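Local coordinates for azurocidin (PDB 1FY1), which kills Gram-negative bacteria and attracts monocytes and fibroblasts as a heparin-binding neutrophil granule protein of serine protease-like fold, at residues Q69-S74 against R97-T102; P13-I18 against A126-Q131; G28-A33 against L93-E98. The protein carries 2 engineered substitutions. All blocks are in the same frame, centred on the assembly; numbering follows the deposited sequence.

Interaction 1. Residues Q69-S74 against R97-T102; sequences QTFSIS and REANLT. With NAG (2-acetamido-2-deoxy-beta-D-glucopyranose), chain C.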
ATOM      1  N   GLN A  69      14.163   9.766   3.173  1.00 25.42           N
ATOM      2  CA  GLN A  69      15.126   8.644   3.018  1.00 23.39           C
ATOM      3  C   GLN A  69      14.881   8.034   1.649  1.00 26.88           C
ATOM      4  O   GLN A  69      13.746   7.690   1.316  1.00 28.52           O
ATOM      5  CB  GLN A  69      14.997   7.566   4.122  1.00 23.44           C
ATOM      6  CG  GLN A  69      15.638   8.044   5.417  1.00 17.83           C
ATOM      7  CD  GLN A  69      15.371   7.209   6.653  1.00 36.73           C
ATOM      8  OE1 GLN A  69      16.158   6.352   7.004  1.00 34.20           O
ATOM      9  NE2 GLN A  69      14.402   7.601   7.455  1.00 40.24           N
ATOM     10  N   THR A  70      15.917   7.952   0.828  1.00 22.49           N
ATOM     11  CA  THR A  70      15.753   7.434  -0.528  1.00 22.12           C
ATOM     12  C   THR A  70      16.427   6.097  -0.762  1.00 28.01           C
ATOM     13  O   THR A  70      17.550   5.842  -0.337  1.00 27.74           O
ATOM     14  CB  THR A  70      16.010   8.531  -1.573  1.00 24.78           C
ATOM     15  OG1 THR A  70      15.246   9.656  -1.156  1.00 27.52           O
ATOM     16  CG2 THR A  70      15.525   8.125  -2.949  1.00 16.84           C
ATOM     17  N   PHE A  71      15.729   5.193  -1.436  1.00 26.21           N
ATOM     18  CA  PHE A  71      16.283   3.872  -1.610  1.00 25.85           C
ATOM     19  C   PHE A  71      15.947   3.279  -2.947  1.00 31.16           C
ATOM     20  O   PHE A  71      14.938   3.603  -3.563  1.00 30.47           O
ATOM     21  CB  PHE A  71      15.680   2.876  -0.564  1.00 26.99           C
ATOM     22  CG  PHE A  71      15.890   3.194   0.915  1.00 27.10           C
ATOM     23  CD1 PHE A  71      17.020   2.722   1.583  1.00 28.35           C
ATOM     24  CD2 PHE A  71      14.961   3.932   1.645  1.00 28.24           C
ATOM     25  CE1 PHE A  71      17.257   2.990   2.930  1.00 30.22           C
ATOM     26  CE2 PHE A  71      15.166   4.204   2.997  1.00 28.86           C
ATOM     27  CZ  PHE A  71      16.321   3.743   3.634  1.00 27.95           C
ATOM     28  N   SER A  72      16.854   2.395  -3.347  1.00 29.81           N
ATOM     29  CA  SER A  72      16.794   1.572  -4.531  1.00 30.38           C
ATOM     30  C   SER A  72      16.375   0.146  -4.104  1.00 32.50           C
ATOM     31  O   SER A  72      16.570  -0.267  -2.965  1.00 31.83           O
ATOM     32  CB  SER A  72      18.108   1.556  -5.293  1.00 35.05           C
ATOM     33  OG  SER A  72      19.078   0.925  -4.481  1.00 52.67           O
ATOM     34  N   ILE A  73      15.784  -0.586  -5.017  1.00 28.25           N
ATOM     35  CA  ILE A  73      15.308  -1.928  -4.783  1.00 28.05           C
ATOM     36  C   ILE A  73      16.300  -3.020  -5.180  1.00 31.39           C
ATOM     37  O   ILE A  73      16.550  -3.204  -6.357  1.00 29.84           O
ATOM     38  CB  ILE A  73      14.064  -2.074  -5.641  1.00 30.47           C
ATOM     39  CG1 ILE A  73      13.037  -1.006  -5.234  1.00 29.54           C
ATOM     40  CG2 ILE A  73      13.549  -3.517  -5.594  1.00 29.10           C
ATOM     41  CD1 ILE A  73      12.011  -0.720  -6.324  1.00 27.20           C
ATOM     42  N   SER A  74      16.813  -3.778  -4.205  1.00 28.99           N
ATOM     43  CA  SER A  74      17.749  -4.879  -4.471  1.00 28.81           C
ATOM     44  C   SER A  74      17.051  -6.130  -4.995  1.00 33.29           C
ATOM     45  O   SER A  74      17.558  -6.852  -5.840  1.00 33.52           O
ATOM     46  CB  SER A  74      18.494  -5.250  -3.220  1.00 31.65           C
ATOM     47  OG  SER A  74      18.997  -4.077  -2.631  1.00 42.98           O
ATOM     48  N   ARG A  97      19.557  -0.793   1.644  1.00 32.48           N
ATOM     49  CA  ARG A  97      20.146  -0.645   2.968  1.00 32.19           C
ATOM     50  C   ARG A  97      19.086  -0.377   4.041  1.00 35.78           C
ATOM     51  O   ARG A  97      17.950  -0.051   3.728  1.00 34.95           O
ATOM     52  CB  ARG A  97      21.133   0.494   2.925  1.00 33.72           C
ATOM     53  CG  ARG A  97      20.452   1.849   2.791  1.00 47.58           C
ATOM     54  CD  ARG A  97      21.424   2.915   2.314  1.00 58.08           C
ATOM     55  NE  ARG A  97      20.932   4.259   2.538  1.00 66.28           N
ATOM     56  CZ  ARG A  97      20.132   4.913   1.708  1.00 78.73           C
ATOM     57  NH1 ARG A  97      19.699   4.382   0.566  1.00 57.00           N
ATOM     58  NH2 ARG A  97      19.746   6.139   2.037  1.00 72.06           N
ATOM     59  N   GLU A  98      19.468  -0.520   5.313  1.00 34.04           N
ATOM     60  CA  GLU A  98      18.554  -0.308   6.432  1.00 34.62           C
ATOM     61  C   GLU A  98      18.003   1.076   6.572  1.00 39.17           C
ATOM     62  O   GLU A  98      18.738   2.046   6.673  1.00 41.77           O
ATOM     63  CB  GLU A  98      19.119  -0.684   7.820  1.00 36.24           C
ATOM     64  CG  GLU A  98      19.131  -2.197   8.089  1.00 49.37           C
ATOM     65  CD  GLU A  98      18.971  -2.528   9.543  1.00 76.73           C
ATOM     66  OE1 GLU A  98      18.984  -1.682  10.434  1.00 75.91           O
ATOM     67  OE2 GLU A  98      18.772  -3.815   9.729  1.00 76.73           O
ATOM     68  N   ALA A  99      16.707   1.147   6.679  1.00 33.44           N
ATOM     69  CA  ALA A  99      16.093   2.406   6.878  1.00 32.07           C
ATOM     70  C   ALA A  99      16.312   2.841   8.313  1.00 35.93           C
ATOM     71  O   ALA A  99      16.213   2.052   9.256  1.00 35.18           O
ATOM     72  CB  ALA A  99      14.605   2.353   6.533  1.00 32.29           C
ATOM     73  N   ASN A 100      16.640   4.116   8.464  1.00 32.65           N
ATOM     74  CA  ASN A 100      16.827   4.718   9.764  1.00 32.05           C
ATOM     75  C   ASN A 100      15.454   5.037  10.287  1.00 37.12           C
ATOM     76  O   ASN A 100      14.704   5.742   9.614  1.00 37.36           O
ATOM     77  CB  ASN A 100      17.659   6.012   9.672  1.00 34.11           C
ATOM     78  CG  ASN A 100      19.121   5.909  10.057  1.00 61.65           C
ATOM     79  OD1 ASN A 100      19.442   5.710  11.246  1.00 61.41           O
ATOM     80  ND2 ASN A 100      20.009   6.127   9.076  1.00 52.03           N
ATOM     81  N   LEU A 101      15.131   4.490  11.451  1.00 35.34           N
ATOM     82  CA  LEU A 101      13.841   4.688  12.107  1.00 34.84           C
ATOM     83  C   LEU A 101      13.768   6.031  12.802  1.00 37.78           C
ATOM     84  O   LEU A 101      14.332   6.197  13.886  1.00 39.73           O
ATOM     85  CB  LEU A 101      13.631   3.579  13.123  1.00 34.69           C
ATOM     86  CG  LEU A 101      13.105   2.316  12.490  1.00 40.26           C
ATOM     87  CD1 LEU A 101      11.594   2.350  12.602  1.00 41.43           C
ATOM     88  CD2 LEU A 101      13.459   2.313  11.009  1.00 43.02           C
ATOM     89  N   THR A 102      13.074   6.985  12.184  1.00 29.64           N
ATOM     90  CA  THR A 102      12.942   8.324  12.735  1.00 27.75           C
ATOM     91  C   THR A 102      11.529   8.640  13.146  1.00 31.82           C
ATOM     92  O   THR A 102      10.647   7.780  13.116  1.00 32.52           O
ATOM     93  CB  THR A 102      13.434   9.347  11.686  1.00 30.54           C
ATOM     94  OG1 THR A 102      12.498   9.481  10.633  1.00 31.88           O
ATOM     95  CG2 THR A 102      14.726   8.842  11.059  1.00 28.23           C
TER
HETATM   96  C1  NAG C1001      20.635   7.377   8.689  1.00 97.00           C
HETATM   97  C2  NAG C1001      22.149   7.669   8.795  1.00 54.58           C
HETATM   98  C3  NAG C1001      22.698   8.296   7.468  1.00100.00           C
HETATM   99  C4  NAG C1001      22.128   7.781   6.114  1.00100.00           C
HETATM  100  C5  NAG C1001      20.599   7.855   6.277  1.00100.00           C
HETATM  101  C6  NAG C1001      19.767   7.548   5.017  1.00100.00           C
HETATM  102  C7  NAG C1001      23.281   8.652  10.809  1.00 71.20           C
HETATM  103  C8  NAG C1001      23.413  10.024  11.519  1.00 89.68           C
HETATM  104  N2  NAG C1001      22.358   8.701   9.840  1.00100.00           N
HETATM  105  O3  NAG C1001      24.099   8.162   7.480  1.00100.00           O
HETATM  106  O4  NAG C1001      22.610   8.576   4.959  1.00 71.83           O
HETATM  107  O5  NAG C1001      20.320   6.956   7.372  1.00100.00           O
HETATM  108  O6  NAG C1001      19.810   6.141   4.671  1.00 91.71           O
HETATM  109  O7  NAG C1001      24.241   7.893  10.654  1.00100.00           O
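The guanidinium of Arg-97 bridges the carbonyl of Thr-70 on strand 69-77 and a sugar carried by Asn-100 of its own segment. Its NH1 donates to Thr-70 O at 2.8 Å, in the plane of that carbonyl, while NH2 adds a weak second bond to the same oxygen. NH2 also gives a hydrogen bond to O6 of the N-acetylglucosamine at 2.6 Å, and the sugar's C1 is bonded to Asn-100 ND2. With chi1 at 71°, CG sits between the backbone N and the carbonyl carbon, and the extended chain then carries the guanidinium across Phe-71. The ring's CE1 lies 3.6 Å from the guanidinium plane, over its centre, with the two planes 35° apart; Arg-97 CG meets the edge of the ring. In this trypsin-like fold the strand 69-77 belongs to the N-terminal barrel, and 97-102 lies early in the loop that follows strand 91-95. Gln-69 holds that loop with its flat amide: OE1 accepts from Asn-100 N at 2.7 Å and NE2 donates to Asn-100 O at 2.9 Å, so one side chain satisfies both backbone polar atoms of the glycosylated residue. Between these two grips, Phe-71 CZ packs 3.6 Å from Ala-99 CB.

Interaction 2. Residues P13-I18 against A126-Q131; sequences PFLASI and AGWGSQ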
ATOM      1  N   PRO A  13       3.539   7.561   9.337  1.00 14.58           N
ATOM      2  CA  PRO A  13       4.932   7.483   9.080  1.00 15.11           C
ATOM      3  C   PRO A  13       5.480   6.196   8.472  1.00 20.42           C
ATOM      4  O   PRO A  13       6.704   6.054   8.276  1.00 21.12           O
ATOM      5  CB  PRO A  13       5.639   7.863  10.386  1.00 17.38           C
ATOM      6  CG  PRO A  13       4.546   7.993  11.462  1.00 20.78           C
ATOM      7  CD  PRO A  13       3.209   7.611  10.800  1.00 15.56           C
ATOM      8  N   PHE A  14       4.590   5.265   8.200  1.00 15.13           N
ATOM      9  CA  PHE A  14       4.938   3.975   7.636  1.00 15.99           C
ATOM     10  C   PHE A  14       4.871   3.967   6.134  1.00 22.83           C
ATOM     11  O   PHE A  14       5.395   3.105   5.436  1.00 22.79           O
ATOM     12  CB  PHE A  14       3.968   2.897   8.198  1.00 16.55           C
ATOM     13  CG  PHE A  14       2.506   3.284   8.136  1.00 17.34           C
ATOM     14  CD1 PHE A  14       1.758   3.230   6.952  1.00 18.87           C
ATOM     15  CD2 PHE A  14       1.845   3.678   9.299  1.00 17.56           C
ATOM     16  CE1 PHE A  14       0.402   3.571   6.929  1.00 17.82           C
ATOM     17  CE2 PHE A  14       0.488   4.009   9.293  1.00 18.61           C
ATOM     18  CZ  PHE A  14      -0.233   3.971   8.102  1.00 15.62           C
ATOM     19  N   LEU A  15       4.211   4.983   5.696  1.00 20.26           N
ATOM     20  CA  LEU A  15       3.893   5.206   4.326  1.00 18.97           C
ATOM     21  C   LEU A  15       5.068   5.449   3.391  1.00 21.10           C
ATOM     22  O   LEU A  15       5.929   6.291   3.633  1.00 19.38           O
ATOM     23  CB  LEU A  15       2.929   6.390   4.317  1.00 18.59           C
ATOM     24  CG  LEU A  15       1.848   6.245   3.277  1.00 23.43           C
ATOM     25  CD1 LEU A  15       1.053   4.962   3.587  1.00 24.74           C
ATOM     26  CD2 LEU A  15       0.941   7.471   3.323  1.00 21.88           C
ATOM     27  N   ALA A  16       5.044   4.700   2.278  1.00 18.16           N
ATOM     28  CA  ALA A  16       6.022   4.788   1.206  1.00 16.41           C
ATOM     29  C   ALA A  16       5.416   5.306  -0.101  1.00 20.74           C
ATOM     30  O   ALA A  16       4.230   5.119  -0.432  1.00 17.59           O
ATOM     31  CB  ALA A  16       6.699   3.451   0.964  1.00 16.24           C
ATOM     32  N   SER A  17       6.314   5.914  -0.875  1.00 20.36           N
ATOM     33  CA  SER A  17       6.026   6.444  -2.180  1.00 21.06           C
ATOM     34  C   SER A  17       7.000   5.829  -3.174  1.00 27.43           C
ATOM     35  O   SER A  17       8.219   6.084  -3.127  1.00 27.65           O
ATOM     36  CB  SER A  17       6.167   7.962  -2.235  1.00 24.75           C
ATOM     37  OG  SER A  17       5.942   8.412  -3.559  1.00 28.30           O
ATOM     38  N   ILE A  18       6.450   4.970  -4.036  1.00 25.31           N
ATOM     39  CA  ILE A  18       7.221   4.308  -5.080  1.00 25.77           C
ATOM     40  C   ILE A  18       7.291   5.200  -6.346  1.00 30.12           C
ATOM     41  O   ILE A  18       6.263   5.660  -6.904  1.00 28.12           O
ATOM     42  CB  ILE A  18       6.858   2.841  -5.331  1.00 28.59           C
ATOM     43  CG1 ILE A  18       7.111   1.996  -4.074  1.00 27.96           C
ATOM     44  CG2 ILE A  18       7.688   2.300  -6.493  1.00 28.79           C
ATOM     45  CD1 ILE A  18       5.937   2.013  -3.143  1.00 37.81           C
ATOM     46  N   ALA A 126      -4.947   5.455   3.312  1.00 20.81           N
ATOM     47  CA  ALA A 126      -4.400   6.753   3.011  1.00 20.08           C
ATOM     48  C   ALA A 126      -3.398   6.743   1.893  1.00 25.60           C
ATOM     49  O   ALA A 126      -2.711   5.778   1.688  1.00 26.16           O
ATOM     50  CB  ALA A 126      -3.760   7.311   4.258  1.00 20.37           C
ATOM     51  N   GLY A 127      -3.322   7.855   1.166  1.00 24.27           N
ATOM     52  CA  GLY A 127      -2.379   7.968   0.081  1.00 24.11           C
ATOM     53  C   GLY A 127      -2.481   9.286  -0.680  1.00 28.31           C
ATOM     54  O   GLY A 127      -3.329  10.135  -0.416  1.00 27.80           O
ATOM     55  N   TRP A 128      -1.544   9.407  -1.611  1.00 23.61           N
ATOM     56  CA  TRP A 128      -1.386  10.496  -2.518  1.00 22.38           C
ATOM     57  C   TRP A 128      -2.060  10.223  -3.855  1.00 27.05           C
ATOM     58  O   TRP A 128      -1.563  10.639  -4.864  1.00 28.20           O
ATOM     59  CB  TRP A 128       0.084  10.673  -2.860  1.00 20.24           C
ATOM     60  CG  TRP A 128       0.969  11.147  -1.759  1.00 21.41           C
ATOM     61  CD1 TRP A 128       1.216  12.435  -1.451  1.00 24.51           C
ATOM     62  CD2 TRP A 128       1.835  10.360  -0.932  1.00 21.50           C
ATOM     63  NE1 TRP A 128       2.168  12.520  -0.464  1.00 24.54           N
ATOM     64  CE2 TRP A 128       2.549  11.262  -0.107  1.00 25.69           C
ATOM     65  CE3 TRP A 128       2.043   8.985  -0.795  1.00 22.73           C
ATOM     66  CZ2 TRP A 128       3.449  10.828   0.850  1.00 24.75           C
ATOM     67  CZ3 TRP A 128       2.954   8.548   0.135  1.00 24.23           C
ATOM     68  CH2 TRP A 128       3.650   9.458   0.935  1.00 24.98           C
ATOM     69  N   GLY A 129      -3.112   9.450  -3.903  1.00 22.37           N
ATOM     70  CA  GLY A 129      -3.745   9.138  -5.167  1.00 21.71           C
ATOM     71  C   GLY A 129      -4.694  10.248  -5.530  1.00 28.41           C
ATOM     72  O   GLY A 129      -4.918  11.137  -4.728  1.00 31.33           O
ATOM     73  N   SER A 130      -5.251  10.208  -6.729  1.00 22.95           N
ATOM     74  CA  SER A 130      -6.138  11.248  -7.164  1.00 21.74           C
ATOM     75  C   SER A 130      -7.478  11.189  -6.514  1.00 28.68           C
ATOM     76  O   SER A 130      -7.819  10.252  -5.801  1.00 28.93           O
ATOM     77  CB  SER A 130      -6.279  11.313  -8.675  1.00 24.86           C
ATOM     78  OG  SER A 130      -6.972  10.190  -9.179  1.00 34.15           O
ATOM     79  N   GLN A 131      -8.230  12.235  -6.774  1.00 28.52           N
ATOM     80  CA  GLN A 131      -9.562  12.367  -6.249  1.00 30.17           C
ATOM     81  C   GLN A 131     -10.611  12.012  -7.265  1.00 37.56           C
ATOM     82  O   GLN A 131     -11.797  12.038  -6.977  1.00 37.83           O
ATOM     83  CB  GLN A 131      -9.824  13.779  -5.691  1.00 32.07           C
ATOM     84  CG  GLN A 131      -8.692  14.258  -4.753  1.00 59.88           C
ATOM     85  CD  GLN A 131      -8.987  15.600  -4.120  1.00 97.64           C
ATOM     86  OE1 GLN A 131     -10.001  16.268  -4.434  1.00100.00           O
ATOM     87  NE2 GLN A 131      -8.119  16.035  -3.216  1.00 93.47           N
TER
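The packing of Leu-15, Ala-16 and Ser-17 against one corner of the indole of Trp-128 is a buried, largely apolar contact between the two beta barrels of the molecule. Its focus is a single atom of the six-membered ring, CZ3. Leu-15 and Trp-128 come at each other from opposite directions, and Leu-15 CD2 stops 3.9 Å from CZ3, obliquely to the ring. Ser-17 CB also approaches obliquely and lies 4.0 Å from the same CZ3. Between these two side chains, the carbonyl oxygen of Ala-16 faces the ring edge near its plane, 3.7 Å from CZ3, so the backbone itself forms part of the seat. With chi1 at -68°, the indole CG stands anti to the carbonyl carbon of Trp-128, and the ring extends toward strand 15-20. Bringing together a strand of each barrel is the architecture of the chymotrypsin-like peptidase S1 fold: strand 15-20 belongs to the N-terminal barrel, and strand 122-127, which leads into Trp-128, to the C-terminal one. The polar ends are held from outside the two segments. NE1 of Trp-128 bonds to Tyr-58 O, which helps fix how the indole is turned, and Ser-17 OG bonds to His-24 ND1. On the C-terminal side, Ala-126 O receives Thr-177 OG1, and Pro-178 of strand 178-181 packs against Leu-15.

Interaction 3. Residues G28-A33 against L93-E98; sequences GALIHA and LQLDRE. With NAG (2-acetamido-2-deoxy-beta-D-glucopyranose), chain C.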
ATOM      1  N   GLY A  28       2.791   2.147  -0.678  1.00 19.66           N
ATOM      2  CA  GLY A  28       3.345   1.004   0.026  1.00 18.61           C
ATOM      3  C   GLY A  28       3.437   1.302   1.518  1.00 20.92           C
ATOM      4  O   GLY A  28       3.076   2.407   1.929  1.00 19.51           O
ATOM      5  N   ALA A  29       3.934   0.318   2.303  1.00 16.02           N
ATOM      6  CA  ALA A  29       4.131   0.447   3.746  1.00 13.99           C
ATOM      7  C   ALA A  29       5.437  -0.202   4.145  1.00 20.67           C
ATOM      8  O   ALA A  29       5.850  -1.187   3.551  1.00 24.05           O
ATOM      9  CB  ALA A  29       3.023  -0.220   4.505  1.00 13.87           C
ATOM     10  N   LEU A  30       6.116   0.389   5.101  1.00 15.61           N
ATOM     11  CA  LEU A  30       7.373  -0.100   5.633  1.00 14.34           C
ATOM     12  C   LEU A  30       7.041  -1.108   6.718  1.00 18.14           C
ATOM     13  O   LEU A  30       6.453  -0.732   7.744  1.00 16.99           O
ATOM     14  CB  LEU A  30       8.119   1.067   6.269  1.00 13.49           C
ATOM     15  CG  LEU A  30       9.495   0.689   6.749  1.00 16.39           C
ATOM     16  CD1 LEU A  30      10.378   0.248   5.572  1.00 16.59           C
ATOM     17  CD2 LEU A  30      10.088   1.888   7.468  1.00 12.13           C
ATOM     18  N   ILE A  31       7.375  -2.381   6.460  1.00 16.85           N
ATOM     19  CA  ILE A  31       7.048  -3.466   7.400  1.00 17.07           C
ATOM     20  C   ILE A  31       8.213  -4.072   8.134  1.00 24.86           C
ATOM     21  O   ILE A  31       8.048  -4.890   9.000  1.00 27.09           O
ATOM     22  CB  ILE A  31       6.255  -4.553   6.696  1.00 18.62           C
ATOM     23  CG1 ILE A  31       7.124  -5.174   5.592  1.00 17.26           C
ATOM     24  CG2 ILE A  31       4.939  -3.953   6.165  1.00 15.02           C
ATOM     25  CD1 ILE A  31       6.623  -6.508   5.024  1.00 13.90           C
ATOM     26  N   HIS A  32       9.391  -3.684   7.762  1.00 23.76           N
ATOM     27  CA  HIS A  32      10.641  -4.147   8.315  1.00 24.19           C
ATOM     28  C   HIS A  32      11.694  -3.135   7.882  1.00 27.64           C
ATOM     29  O   HIS A  32      11.596  -2.585   6.799  1.00 28.25           O
ATOM     30  CB  HIS A  32      10.947  -5.540   7.737  1.00 25.78           C
ATOM     31  CG  HIS A  32      12.285  -6.095   8.161  1.00 29.98           C
ATOM     32  ND1 HIS A  32      12.420  -6.904   9.289  1.00 31.68           N
ATOM     33  CD2 HIS A  32      13.529  -5.939   7.622  1.00 31.20           C
ATOM     34  CE1 HIS A  32      13.695  -7.228   9.395  1.00 30.43           C
ATOM     35  NE2 HIS A  32      14.384  -6.657   8.423  1.00 30.68           N
ATOM     36  N   ALA A  33      12.693  -2.861   8.688  1.00 24.51           N
ATOM     37  CA  ALA A  33      13.708  -1.852   8.312  1.00 24.59           C
ATOM     38  C   ALA A  33      14.337  -2.004   6.953  1.00 25.07           C
ATOM     39  O   ALA A  33      15.096  -1.136   6.506  1.00 23.11           O
ATOM     40  CB  ALA A  33      14.844  -1.806   9.320  1.00 25.83           C
ATOM     41  N   LEU A  93       9.541  -5.528  -1.373  1.00 22.59           N
ATOM     42  CA  LEU A  93      10.733  -4.893  -1.871  1.00 20.37           C
ATOM     43  C   LEU A  93      11.785  -4.827  -0.821  1.00 27.59           C
ATOM     44  O   LEU A  93      11.562  -4.377   0.305  1.00 28.14           O
ATOM     45  CB  LEU A  93      10.475  -3.445  -2.332  1.00 19.10           C
ATOM     46  CG  LEU A  93       9.226  -3.291  -3.192  1.00 22.28           C
ATOM     47  CD1 LEU A  93       9.022  -1.817  -3.526  1.00 22.41           C
ATOM     48  CD2 LEU A  93       9.356  -4.117  -4.469  1.00 22.49           C
ATOM     49  N   GLN A  94      12.951  -5.271  -1.233  1.00 26.11           N
ATOM     50  CA  GLN A  94      14.090  -5.241  -0.381  1.00 25.04           C
ATOM     51  C   GLN A  94      14.879  -4.033  -0.780  1.00 28.09           C
ATOM     52  O   GLN A  94      15.241  -3.885  -1.963  1.00 28.47           O
ATOM     53  CB  GLN A  94      14.965  -6.494  -0.529  1.00 25.53           C
ATOM     54  CG  GLN A  94      16.042  -6.534   0.557  1.00 26.39           C
ATOM     55  CD  GLN A  94      17.086  -7.595   0.299  1.00 49.40           C
ATOM     56  OE1 GLN A  94      17.019  -8.339  -0.694  1.00 48.61           O
ATOM     57  NE2 GLN A  94      18.073  -7.649   1.189  1.00 37.65           N
ATOM     58  N   LEU A  95      15.118  -3.199   0.220  1.00 23.36           N
ATOM     59  CA  LEU A  95      15.869  -1.953   0.136  1.00 22.62           C
ATOM     60  C   LEU A  95      17.385  -2.190   0.103  1.00 30.52           C
ATOM     61  O   LEU A  95      17.928  -3.097   0.743  1.00 32.09           O
ATOM     62  CB  LEU A  95      15.479  -1.035   1.344  1.00 21.32           C
ATOM     63  CG  LEU A  95      13.963  -0.918   1.579  1.00 22.31           C
ATOM     64  CD1 LEU A  95      13.721  -0.076   2.821  1.00 22.24           C
ATOM     65  CD2 LEU A  95      13.255  -0.318   0.359  1.00 18.35           C
ATOM     66  N   ASP A  96      18.082  -1.333  -0.608  1.00 28.65           N
ATOM     67  CA  ASP A  96      19.530  -1.412  -0.718  1.00 29.61           C
ATOM     68  C   ASP A  96      20.247  -1.320   0.634  1.00 34.50           C
ATOM     69  O   ASP A  96      21.402  -1.719   0.776  1.00 34.14           O
ATOM     70  CB  ASP A  96      20.036  -0.300  -1.671  1.00 32.15           C
ATOM     71  CG  ASP A  96      19.574   1.103  -1.306  1.00 41.20           C
ATOM     72  OD1 ASP A  96      18.506   1.586  -1.660  1.00 41.57           O
ATOM     73  OD2 ASP A  96      20.419   1.722  -0.512  1.00 42.45           O
ATOM     74  N   ARG A  97      19.557  -0.793   1.644  1.00 32.48           N
ATOM     75  CA  ARG A  97      20.146  -0.645   2.968  1.00 32.19           C
ATOM     76  C   ARG A  97      19.086  -0.377   4.041  1.00 35.78           C
ATOM     77  O   ARG A  97      17.950  -0.051   3.728  1.00 34.95           O
ATOM     78  CB  ARG A  97      21.133   0.494   2.925  1.00 33.72           C
ATOM     79  CG  ARG A  97      20.452   1.849   2.791  1.00 47.58           C
ATOM     80  CD  ARG A  97      21.424   2.915   2.314  1.00 58.08           C
ATOM     81  NE  ARG A  97      20.932   4.259   2.538  1.00 66.28           N
ATOM     82  CZ  ARG A  97      20.132   4.913   1.708  1.00 78.73           C
ATOM     83  NH1 ARG A  97      19.699   4.382   0.566  1.00 57.00           N
ATOM     84  NH2 ARG A  97      19.746   6.139   2.037  1.00 72.06           N
ATOM     85  N   GLU A  98      19.468  -0.520   5.313  1.00 34.04           N
ATOM     86  CA  GLU A  98      18.554  -0.308   6.432  1.00 34.62           C
ATOM     87  C   GLU A  98      18.003   1.076   6.572  1.00 39.17           C
ATOM     88  O   GLU A  98      18.738   2.046   6.673  1.00 41.77           O
ATOM     89  CB  GLU A  98      19.119  -0.684   7.820  1.00 36.24           C
ATOM     90  CG  GLU A  98      19.131  -2.197   8.089  1.00 49.37           C
ATOM     91  CD  GLU A  98      18.971  -2.528   9.543  1.00 76.73           C
ATOM     92  OE1 GLU A  98      18.984  -1.682  10.434  1.00 75.91           O
ATOM     93  OE2 GLU A  98      18.772  -3.815   9.729  1.00 76.73           O
TER
HETATM   94  C1  NAG C1001      20.635   7.377   8.689  1.00 97.00           C
HETATM   95  C2  NAG C1001      22.149   7.669   8.795  1.00 54.58           C
HETATM   96  C3  NAG C1001      22.698   8.296   7.468  1.00100.00           C
HETATM   97  C4  NAG C1001      22.128   7.781   6.114  1.00100.00           C
HETATM   98  C5  NAG C1001      20.599   7.855   6.277  1.00100.00           C
HETATM   99  C6  NAG C1001      19.767   7.548   5.017  1.00100.00           C
HETATM  100  C7  NAG C1001      23.281   8.652  10.809  1.00 71.20           C
HETATM  101  C8  NAG C1001      23.413  10.024  11.519  1.00 89.68           C
HETATM  102  N2  NAG C1001      22.358   8.701   9.840  1.00100.00           N
HETATM  103  O3  NAG C1001      24.099   8.162   7.480  1.00100.00           O
HETATM  104  O4  NAG C1001      22.610   8.576   4.959  1.00 71.83           O
HETATM  105  O5  NAG C1001      20.320   6.956   7.372  1.00100.00           O
HETATM  106  O6  NAG C1001      19.810   6.141   4.671  1.00 91.71           O
HETATM  107  O7  NAG C1001      24.241   7.893  10.654  1.00100.00           O
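Ala-33 and Glu-98 make the closest approach here, through a CA-H...O contact in which Glu-98 CA lies 3.6 Å from Ala-33 O, with an angle of 143° at the hydrogen. Just beside it, the methyl CB of Ala-33 rests against the carboxylate carbon CD of Glu-98 at 4.2 Å. The same carbonyl oxygen of Ala-33 is also approached by Leu-95 CD1, at 4.1 Å, and this methyl in turn meets Leu-30 CD1 at 4.3 Å. Leu-30 reaches it with CG anti to its backbone nitrogen (chi1 -175°), which turns the tip of the side chain toward strand 91-95. Strands 23-32 and 91-95 are not neighbours in the N-terminal barrel, since strand 35-38 runs between them in the sheet; the leucine pair therefore spans two non-adjacent strands, while Ala-33 and Glu-98 meet where both strands run out of the sheet. Ile-31 and His-32 form a classic beta bulge opposite Phe-35 just before that exit, within the region that carries antibiotic activity. Further out, a backbone hydrogen bond between Ala-33 and Ala-99 holds the two strand ends together. Asp-96 OD2 forms a salt bridge with its neighbour Arg-97 (NH1, 3.0 Å) through its syn lone pair, while OD1 accepts from the backbone N of Ser-72 and ties the corner to strand 69-77.

From the N terminus, 13-18 comes first, and its partner 126-131 follows only after 107 residues; interaction 2 thus closes the longest loop, with both other contacts nested inside it. Strand 15-20 pairs with strand 23-32, through backbone bonds such as Ala-16 to Gly-28, and so leads directly into interaction 3. That contact closes a loop of 59 residues from 28-33 to 93-98. Interaction 1 starts within this loop, at 69-74, and ends on 97-102, so the two overlap at Arg-97 and Glu-98 rather than nest. Interaction 1 ties strand 69-77 to the loop after strand 91-95, and interaction 3 joins strands 23-32 and 91-95 and their ends, whereas interaction 2 joins that barrel to the C-terminal one.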